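Local coordinates for protein putative alpha-galactosidase (Bacteroides fragilis, PDB 4NZJ) that probably hydrolyses terminal, non-reducing alpha-D-galactose residues from alpha-galactosides, as a member of glycoside hydrolase family 27, at residues D153-I158 with E202-K207; I381-D386 with C468-F473; E393-S398 with N432-L437. All coordinates share one frame; numbering follows the deposited sequence. Where two conformers were deposited one is given.

Contact 1: residues D153-I158 with E202-K207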
loop_
_atom_site.group_PDB
_atom_site.type_symbol
_atom_site.label_atom_id
_atom_site.label_comp_id
_atom_site.label_asym_id
_atom_site.label_seq_id
_atom_site.Cartn_x
_atom_site.Cartn_y
_atom_site.Cartn_z
ATOM N N ASP A 153 1.742 -8.009 -34.993
ATOM C CA ASP A 153 0.557 -7.141 -34.997
ATOM C C ASP A 153 0.702 -5.845 -34.184
ATOM O O ASP A 153 -0.204 -5.014 -34.195
ATOM C CB ASP A 153 -0.685 -7.913 -34.539
ATOM C CG ASP A 153 -0.646 -8.315 -33.065
ATOM O OD1 ASP A 153 0.324 -8.011 -32.336
ATOM O OD2 ASP A 153 -1.624 -8.951 -32.625
ATOM N N GLY A 154 1.826 -5.676 -33.489
ATOM C CA GLY A 154 2.111 -4.438 -32.768
ATOM C C GLY A 154 1.730 -4.459 -31.308
ATOM O O GLY A 154 1.870 -3.449 -30.624
ATOM N N HIS A 155 1.256 -5.609 -30.821
ATOM C CA HIS A 155 0.791 -5.738 -29.439
ATOM C C HIS A 155 1.674 -6.666 -28.614
ATOM O O HIS A 155 2.237 -7.633 -29.134
ATOM C CB HIS A 155 -0.635 -6.292 -29.421
ATOM C CG HIS A 155 -1.644 -5.376 -30.033
ATOM N ND1 HIS A 155 -2.488 -4.591 -29.281
ATOM C CD2 HIS A 155 -1.937 -5.111 -31.328
ATOM C CE1 HIS A 155 -3.257 -3.879 -30.084
ATOM N NE2 HIS A 155 -2.944 -4.178 -31.331
ATOM N N LEU A 156 1.750 -6.381 -27.320
ATOM C CA LEU A 156 2.338 -7.312 -26.361
ATOM C C LEU A 156 1.609 -8.641 -26.483
ATOM O O LEU A 156 0.400 -8.674 -26.750
ATOM C CB LEU A 156 2.207 -6.771 -24.942
ATOM C CG LEU A 156 3.030 -5.521 -24.642
ATOM C CD1 LEU A 156 2.553 -4.895 -23.337
ATOM C CD2 LEU A 156 4.518 -5.833 -24.598
ATOM N N GLN A 157 2.340 -9.736 -26.318
ATOM C CA GLN A 157 1.744 -11.067 -26.384
ATOM C C GLN A 157 1.631 -11.646 -24.989
ATOM O O GLN A 157 2.631 -11.827 -24.318
ATOM C CB GLN A 157 2.598 -11.992 -27.237
ATOM C CG GLN A 157 2.775 -11.542 -28.671
ATOM C CD GLN A 157 3.558 -12.555 -29.475
ATOM O OE1 GLN A 157 2.986 -13.489 -30.033
ATOM N NE2 GLN A 157 4.875 -12.385 -29.531
ATOM N N ILE A 158 0.412 -11.927 -24.549
ATOM C CA ILE A 158 0.211 -12.596 -23.267
ATOM C C ILE A 158 0.783 -14.007 -23.378
ATOM O O ILE A 158 0.597 -14.681 -24.387
ATOM C CB ILE A 158 -1.281 -12.674 -22.889
ATOM C CG1 ILE A 158 -1.852 -11.271 -22.660
ATOM C CG2 ILE A 158 -1.467 -13.520 -21.635
ATOM C CD1 ILE A 158 -3.357 -11.202 -22.786
ATOM N N GLU A 202 3.528 3.022 -26.113
ATOM C CA GLU A 202 2.862 3.319 -24.849
ATOM C C GLU A 202 1.345 3.390 -25.003
ATOM O O GLU A 202 0.606 2.876 -24.154
ATOM C CB GLU A 202 3.392 4.623 -24.251
ATOM C CG GLU A 202 4.862 4.559 -23.840
ATOM C CD GLU A 202 5.845 4.905 -24.953
ATOM O OE1 GLU A 202 5.437 5.006 -26.136
ATOM O OE2 GLU A 202 7.045 5.071 -24.642
ATOM N N GLU A 203 0.896 4.021 -26.085
ATOM C CA GLU A 203 -0.528 4.216 -26.315
ATOM C C GLU A 203 -1.215 2.870 -26.544
ATOM O O GLU A 203 -2.238 2.569 -25.918
ATOM C CB GLU A 203 -0.762 5.163 -27.493
ATOM C CG GLU A 203 -0.083 6.523 -27.350
ATOM C CD GLU A 203 1.216 6.642 -28.146
ATOM O OE1 GLU A 203 2.078 5.729 -28.078
ATOM O OE2 GLU A 203 1.377 7.668 -28.848
ATOM N N THR A 204 -0.643 2.050 -27.421
ATOM C CA THR A 204 -1.169 0.706 -27.671
ATOM C C THR A 204 -1.237 -0.116 -26.387
ATOM O O THR A 204 -2.255 -0.744 -26.082
ATOM C CB THR A 204 -0.302 -0.049 -28.701
ATOM O OG1 THR A 204 -0.346 0.640 -29.954
ATOM C CG2 THR A 204 -0.796 -1.478 -28.907
ATOM N N ASP A 205 -0.147 -0.118 -25.637
ATOM C CA ASP A 205 -0.073 -0.961 -24.453
ATOM C C ASP A 205 -1.070 -0.516 -23.382
ATOM O O ASP A 205 -1.770 -1.346 -22.801
ATOM C CB ASP A 205 1.358 -1.030 -23.929
ATOM C CG ASP A 205 2.293 -1.761 -24.885
ATOM O OD1 ASP A 205 1.832 -2.238 -25.944
ATOM O OD2 ASP A 205 3.497 -1.852 -24.580
ATOM N N ALA A 206 -1.165 0.791 -23.158
ATOM C CA ALA A 206 -2.122 1.329 -22.192
ATOM C C ALA A 206 -3.560 0.966 -22.572
ATOM O O ALA A 206 -4.356 0.584 -21.704
ATOM C CB ALA A 206 -1.965 2.837 -22.075
ATOM N N LYS A 207 -3.890 1.075 -23.856
ATOM C CA LYS A 207 -5.235 0.737 -24.326
ATOM C C LYS A 207 -5.519 -0.747 -24.122
ATOM O O LYS A 207 -6.634 -1.127 -23.757
ATOM C CB LYS A 207 -5.427 1.129 -25.793
ATOM C CG LYS A 207 -5.555 2.627 -26.006
ATOM C CD LYS A 207 -6.794 3.179 -25.317
ATOM C CE LYS A 207 -6.865 4.694 -25.404
ATOM N NZ LYS A 207 -6.479 5.191 -26.753
HETATM O O HOH W 1 1.112 -1.024 -31.773
HETATM O O HOH W 2 0.180 -4.338 -26.397
#
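A threonine methyl sits on a histidine ring here, while no hydrogen bond crosses directly: two waters and Arg-150 make the polar links. Thr-204 CG2 lies over one face of His-155, offset toward the ND1–CE1 rim, in a CH-pi contact 3.9 Å from the ring centroid. Because CG2 is anti to the backbone N of Thr-204, OG1 is left beside that N, where it shares a water with Gly-154 O; the water donates to the carbonyl. A second water takes the N-H of Leu-156, 2.7 Å from N, and gives a hydrogen bond to Asp-205 OD1, also at 2.7 Å. The Leu-156 and Asp-205 side chains cross at about a right angle, CD1 3.4 Å from OD2. Arg-150 forms a salt bridge with Asp-205 OD1 and a hydrogen bond to Gly-154 O, and Ser-198 holds OD2. On the loop side, Asp-153 OD1 accepts from His-155 N at 3.0 Å, an Asx turn that shapes the chain around Gly-154, whose positive phi (95°) suits glycine. His-155 ND1 is hydrogen-bonded to Asp-208, one turn along from Thr-204, which ties the ring to the same helix. The contact thus pins the loop between strand 138-140 and helix 166-176 of the beta/alpha barrel onto helix 202-212, where Leu-156 also reaches Phe-209; helix 228-243 packs against Ala-206 of that helix.

Contact 2: residues I381-D386 with C468-F473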
loop_
_atom_site.group_PDB
_atom_site.type_symbol
_atom_site.label_atom_id
_atom_site.label_comp_id
_atom_site.label_asym_id
_atom_site.label_seq_id
_atom_site.Cartn_x
_atom_site.Cartn_y
_atom_site.Cartn_z
ATOM N N ILE A 381 -2.594 0.138 10.458
ATOM C CA ILE A 381 -3.162 0.390 9.140
ATOM C C ILE A 381 -3.972 1.690 9.129
ATOM O O ILE A 381 -3.890 2.473 8.176
ATOM C CB ILE A 381 -3.996 -0.804 8.655
ATOM C CG1 ILE A 381 -3.064 -1.994 8.402
ATOM C CG2 ILE A 381 -4.777 -0.445 7.397
ATOM C CD1 ILE A 381 -3.783 -3.314 8.254
ATOM N N ALA A 382 -4.740 1.937 10.191
ATOM C CA ALA A 382 -5.513 3.175 10.283
ATOM C C ALA A 382 -4.593 4.403 10.234
ATOM O O ALA A 382 -4.927 5.409 9.616
ATOM C CB ALA A 382 -6.360 3.191 11.544
ATOM N N ILE A 383 -3.435 4.303 10.872
ATOM C CA ILE A 383 -2.422 5.351 10.789
ATOM C C ILE A 383 -1.906 5.507 9.350
ATOM O O ILE A 383 -1.878 6.621 8.825
ATOM C CB ILE A 383 -1.269 5.094 11.782
ATOM C CG1 ILE A 383 -1.768 5.343 13.210
ATOM C CG2 ILE A 383 -0.068 5.973 11.461
ATOM C CD1 ILE A 383 -0.844 4.831 14.293
ATOM N N ASN A 384 -1.526 4.399 8.712
ATOM C CA ASN A 384 -1.092 4.428 7.296
ATOM C C ASN A 384 -2.115 5.088 6.380
ATOM O O ASN A 384 -1.766 5.850 5.471
ATOM C CB ASN A 384 -0.832 3.014 6.785
ATOM C CG ASN A 384 -0.371 2.990 5.330
ATOM O OD1 ASN A 384 -1.168 2.744 4.423
ATOM N ND2 ASN A 384 0.915 3.244 5.104
ATOM N N GLN A 385 -3.384 4.781 6.628
ATOM C CA GLN A 385 -4.483 5.234 5.780
ATOM C C GLN A 385 -5.087 6.580 6.218
ATOM O O GLN A 385 -6.101 7.012 5.679
ATOM C CB GLN A 385 -5.565 4.147 5.742
ATOM C CG GLN A 385 -5.092 2.830 5.143
ATOM C CD GLN A 385 -4.903 2.917 3.638
ATOM O OE1 GLN A 385 -5.875 3.005 2.882
ATOM N NE2 GLN A 385 -3.652 2.903 3.195
ATOM N N ASP A 386 -4.467 7.248 7.187
ATOM C CA ASP A 386 -4.998 8.525 7.664
ATOM C C ASP A 386 -5.170 9.502 6.502
ATOM O O ASP A 386 -4.252 9.680 5.707
ATOM C CB ASP A 386 -4.094 9.144 8.721
ATOM C CG ASP A 386 -4.698 10.393 9.332
ATOM O OD1 ASP A 386 -5.586 10.261 10.204
ATOM O OD2 ASP A 386 -4.310 11.512 8.930
ATOM N N CYS A 468 9.500 -1.435 17.979
ATOM C CA CYS A 468 8.884 -0.150 17.728
ATOM C C CYS A 468 7.554 -0.114 18.466
ATOM O O CYS A 468 6.694 -0.970 18.228
ATOM C CB CYS A 468 8.659 0.025 16.236
ATOM S SG CYS A 468 7.981 1.629 15.777
ATOM N N LYS A 469 7.406 0.826 19.396
ATOM C CA LYS A 469 6.124 1.058 20.052
ATOM C C LYS A 469 5.542 2.368 19.562
ATOM O O LYS A 469 6.266 3.357 19.387
ATOM C CB LYS A 469 6.258 1.068 21.572
ATOM C CG LYS A 469 6.430 -0.318 22.166
ATOM C CD LYS A 469 6.513 -0.277 23.680
ATOM C CE LYS A 469 6.615 -1.677 24.256
ATOM N NZ LYS A 469 6.660 -1.673 25.738
ATOM N N VAL A 470 4.234 2.368 19.339
ATOM C CA VAL A 470 3.547 3.512 18.758
ATOM C C VAL A 470 2.463 4.022 19.702
ATOM O O VAL A 470 1.781 3.245 20.390
ATOM C CB VAL A 470 2.936 3.151 17.386
ATOM C CG1 VAL A 470 2.226 4.348 16.764
ATOM C CG2 VAL A 470 4.009 2.612 16.453
ATOM N N TYR A 471 2.327 5.343 19.728
ATOM C CA TYR A 471 1.393 6.045 20.586
ATOM C C TYR A 471 0.701 7.134 19.785
ATOM O O TYR A 471 1.258 7.632 18.811
ATOM C CB TYR A 471 2.146 6.679 21.756
ATOM C CG TYR A 471 2.934 5.684 22.569
ATOM C CD1 TYR A 471 4.215 5.305 22.184
ATOM C CD2 TYR A 471 2.388 5.097 23.706
ATOM C CE1 TYR A 471 4.935 4.379 22.917
ATOM C CE2 TYR A 471 3.105 4.168 24.446
ATOM C CZ TYR A 471 4.379 3.816 24.042
ATOM O OH TYR A 471 5.106 2.897 24.762
ATOM N N ILE A 472 -0.518 7.488 20.173
ATOM C CA ILE A 472 -1.195 8.636 19.571
ATOM C C ILE A 472 -1.455 9.671 20.657
ATOM O O ILE A 472 -2.174 9.408 21.622
ATOM C CB ILE A 472 -2.510 8.252 18.852
ATOM C CG1 ILE A 472 -2.251 7.174 17.803
ATOM C CG2 ILE A 472 -3.131 9.486 18.203
ATOM C CD1 ILE A 472 -3.501 6.681 17.100
ATOM N N PHE A 473 -0.855 10.849 20.492
ATOM C CA PHE A 473 -0.930 11.912 21.484
ATOM C C PHE A 473 -1.982 12.945 21.109
ATOM O O PHE A 473 -2.062 13.361 19.954
ATOM C CB PHE A 473 0.428 12.615 21.618
ATOM C CG PHE A 473 1.442 11.853 22.429
ATOM C CD1 PHE A 473 2.152 10.806 21.871
ATOM C CD2 PHE A 473 1.706 12.204 23.749
ATOM C CE1 PHE A 473 3.097 10.111 22.611
ATOM C CE2 PHE A 473 2.653 11.516 24.493
ATOM C CZ PHE A 473 3.347 10.468 23.922
#
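Ile-383 meets strand 468-473 with the end of its side chain, and the direct contact is entirely apolar. Its CD1 reaches Val-470 CG1 tip to tip, 4.0 Å away, and lies 4.3 Å from Ile-472 CD1. Val-470 and Ile-472 are two apart on the strand and point toward the helix, so one isoleucine methyl touches both, while Tyr-471 between them points away. In Ile-383 the CG1 branch stands anti to the carbonyl carbon and CD1 continues in an extended line (chi2 167°), carrying the methyl out from the helix. Val-470 offers the branch that is anti to its backbone N (chi1 -179°). All three side chains are buried, yet the small interface and these distances describe a light touch rather than interlocking packing.

Hydrogen bonds do not cross the contact; those of segment 381-386 secure the helix end. There Asp-386 N bonds to Ile-383 O at 3.1 Å. Gln-385 NE2 donates to Asn-384 OD1 at 2.8 Å, with the acceptor lying in the Gln-385 amide plane; NE2 also reaches Pro-100 O, and Gln-385 OE1 pairs with Thr-99 OG1. Asn-384 ND2 binds Ser-356 O. Asp-386 OD2 takes two backbone N-H groups, those of Leu-388 and Ala-409, linking the chain leaving the helix to the C-terminal domain.

Strand 468-473 lies in an antiparallel sheet between strands 413-419 and 441-444. Helix 378-384 sits on one face, joined by helix 341-353 through Cys-468, while strand 458-463 contacts Tyr-471 on the side turned from the helices. This is a seam between the catalytic barrel and the beta sandwich.

Contact 3: residues E393-S398 with N432-L437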
loop_
_atom_site.group_PDB
_atom_site.type_symbol
_atom_site.label_atom_id
_atom_site.label_comp_id
_atom_site.label_asym_id
_atom_site.label_seq_id
_atom_site.Cartn_x
_atom_site.Cartn_y
_atom_site.Cartn_z
ATOM N N GLU A 393 7.836 12.244 9.891
ATOM C CA GLU A 393 9.193 12.759 9.942
ATOM C C GLU A 393 9.949 12.000 11.012
ATOM O O GLU A 393 9.385 11.675 12.062
ATOM C CB GLU A 393 9.187 14.240 10.297
ATOM C CG GLU A 393 8.686 15.150 9.189
ATOM C CD GLU A 393 8.565 16.590 9.646
ATOM O OE1 GLU A 393 7.603 16.902 10.377
ATOM O OE2 GLU A 393 9.429 17.413 9.278
ATOM N N ARG A 394 11.224 11.725 10.758
ATOM C CA ARG A 394 12.088 11.180 11.792
ATOM C C ARG A 394 12.678 12.371 12.532
ATOM O O ARG A 394 13.720 12.915 12.152
ATOM C CB ARG A 394 13.167 10.270 11.209
ATOM C CG ARG A 394 14.030 9.621 12.283
ATOM C CD ARG A 394 15.054 8.674 11.696
ATOM N NE ARG A 394 15.993 9.371 10.824
ATOM C CZ ARG A 394 16.888 8.772 10.037
ATOM N NH1 ARG A 394 16.971 7.452 9.992
ATOM N NH2 ARG A 394 17.700 9.498 9.287
ATOM N N SER A 395 11.976 12.785 13.583
ATOM C CA SER A 395 12.318 13.990 14.331
ATOM C C SER A 395 13.626 13.854 15.095
ATOM O O SER A 395 14.345 14.843 15.287
ATOM C CB SER A 395 11.193 14.342 15.302
ATOM O OG SER A 395 9.981 14.550 14.598
ATOM N N ILE A 396 13.906 12.646 15.575
ATOM C CA ILE A 396 15.152 12.350 16.260
ATOM C C ILE A 396 15.720 11.023 15.763
ATOM O O ILE A 396 15.015 10.017 15.728
ATOM C CB ILE A 396 14.963 12.271 17.795
ATOM C CG1 ILE A 396 14.320 13.558 18.319
ATOM C CG2 ILE A 396 16.296 12.021 18.486
ATOM C CD1 ILE A 396 14.070 13.566 19.814
ATOM N N ARG A 397 16.995 11.039 15.380
ATOM C CA ARG A 397 17.750 9.815 15.127
ATOM C C ARG A 397 18.897 9.794 16.121
ATOM O O ARG A 397 19.950 10.394 15.890
ATOM C CB ARG A 397 18.296 9.749 13.690
ATOM C CG ARG A 397 18.857 8.370 13.356
ATOM C CD ARG A 397 19.861 8.360 12.211
ATOM N NE ARG A 397 20.225 6.975 11.920
ATOM C CZ ARG A 397 21.097 6.250 12.617
ATOM N NH1 ARG A 397 21.759 6.765 13.649
ATOM N NH2 ARG A 397 21.323 4.985 12.266
ATOM N N SER A 398 18.686 9.120 17.247
ATOM C CA SER A 398 19.692 9.063 18.292
ATOM C C SER A 398 20.611 7.866 18.055
ATOM O O SER A 398 20.464 7.137 17.070
ATOM C CB SER A 398 19.040 9.004 19.686
ATOM O OG SER A 398 18.552 7.715 19.989
ATOM N N ASN A 432 9.427 18.112 26.302
ATOM C CA ASN A 432 10.544 18.640 25.513
ATOM C C ASN A 432 11.097 17.697 24.441
ATOM O O ASN A 432 12.021 18.067 23.718
ATOM C CB ASN A 432 11.682 19.084 26.434
ATOM C CG ASN A 432 11.302 20.261 27.307
ATOM O OD1 ASN A 432 10.505 21.114 26.915
ATOM N ND2 ASN A 432 11.877 20.319 28.491
ATOM N N THR A 433 10.544 16.495 24.312
ATOM C CA THR A 433 11.076 15.546 23.331
ATOM C C THR A 433 10.838 16.030 21.901
ATOM O O THR A 433 11.766 16.061 21.083
ATOM C CB THR A 433 10.466 14.145 23.508
ATOM O OG1 THR A 433 10.654 13.720 24.862
ATOM C CG2 THR A 433 11.134 13.142 22.561
ATOM N N ILE A 434 9.588 16.394 21.623
ATOM C CA ILE A 434 9.117 16.856 20.314
ATOM C C ILE A 434 8.257 18.105 20.522
ATOM O O ILE A 434 7.553 18.190 21.526
ATOM C CB ILE A 434 8.208 15.799 19.645
ATOM C CG1 ILE A 434 8.909 14.441 19.536
ATOM C CG2 ILE A 434 7.756 16.264 18.269
ATOM C CD1 ILE A 434 10.144 14.460 18.665
ATOM N N ALA A 435 8.268 19.026 19.567
ATOM C CA ALA A 435 7.458 20.234 19.667
ATOM C C ALA A 435 5.975 19.894 19.552
ATOM O O ALA A 435 5.595 19.007 18.785
ATOM C CB ALA A 435 7.857 21.229 18.588
ATOM N N ASP A 436 5.155 20.587 20.341
ATOM C CA ASP A 436 3.692 20.513 20.238
ATOM C C ASP A 436 3.141 19.103 20.442
ATOM O O ASP A 436 2.262 18.661 19.701
ATOM C CB ASP A 436 3.224 21.070 18.885
ATOM C CG ASP A 436 3.733 22.476 18.627
ATOM O OD1 ASP A 436 3.555 23.346 19.506
ATOM O OD2 ASP A 436 4.309 22.710 17.541
ATOM N N LEU A 437 3.655 18.408 21.452
ATOM C CA LEU A 437 3.184 17.068 21.780
ATOM C C LEU A 437 2.277 17.132 23.005
ATOM O O LEU A 437 2.721 17.486 24.095
ATOM C CB LEU A 437 4.367 16.133 22.037
ATOM C CG LEU A 437 4.048 14.636 22.037
ATOM C CD1 LEU A 437 3.632 14.165 20.653
ATOM C CD2 LEU A 437 5.241 13.842 22.542
#
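Ser-395 and Ile-396 both lean on the loop at Thr-433 and Ile-434, by van der Waals contact without a hydrogen bond across. Ile-396 carries the firmer part: its CD1 lies 3.6 Å from Thr-433 O and 4.0 Å from Thr-433 CG2, and the two side chains cross at about a right angle. Ile-434 has two conformers, so its contacts are to be taken with reserve; in one, CD1 lies 3.5 Å from Ser-395 CB and 4.2 Å from Ile-396 CD1. There chi1 (-55°) puts CG1 beside the backbone N, and chi2 (-63°) bends CD1 off the extended line, across to the strand.

One step outward, the backbone explains how two consecutive residues can face the same loop. Ser-395 and Ile-396 together oppose Ile-403 in a classic beta bulge, with Ser-395 in near-helical phi/psi, and both side chains are turned toward the loop. On the loop side, Thr-433 OG1 is hydrogen-bonded to Asn-430 N, and Asn-430 OD1 in turn to Asn-432 N, fixing the turn just ahead of Ile-434.

Further out, the strand is held from its other side. Arg-397 CD lies over the centre of the Arg-394 guanidinium, 3.6 Å above its plane, and both arginines form salt bridges to Glu-301 of helix 296-303, which would probably offset the closeness of the two positive charges.

Strand 393-397 is one of the two outermost strands of the C-terminal antiparallel sheet, paired with 401-407. The contact, lying at the protein surface, sets this edge strand against the connection between strands 425-430 and 441-444, with helix 296-303 of the barrel beyond the arginines.

How the contacts relate
Contacts 2 and 3 are neighbours, with centres about 16 Å apart, and they touch where Phe-473 CG packs on Leu-437 CD1 at 3.6 Å. Strand 393-397 is the next regular element after helix 378-384, so contact 3 falls within the chain between the two segments of contact 2, and both concern the same C-terminal sheet: one at an inner strand against the barrel, the other at its edge. Contact 1 is far off, about 42 Å from contact 2 and 50 Å from contact 3 between centres, across the chain's middle. It involves a loop following a barrel strand, the side on which family 27 enzymes carry their active site.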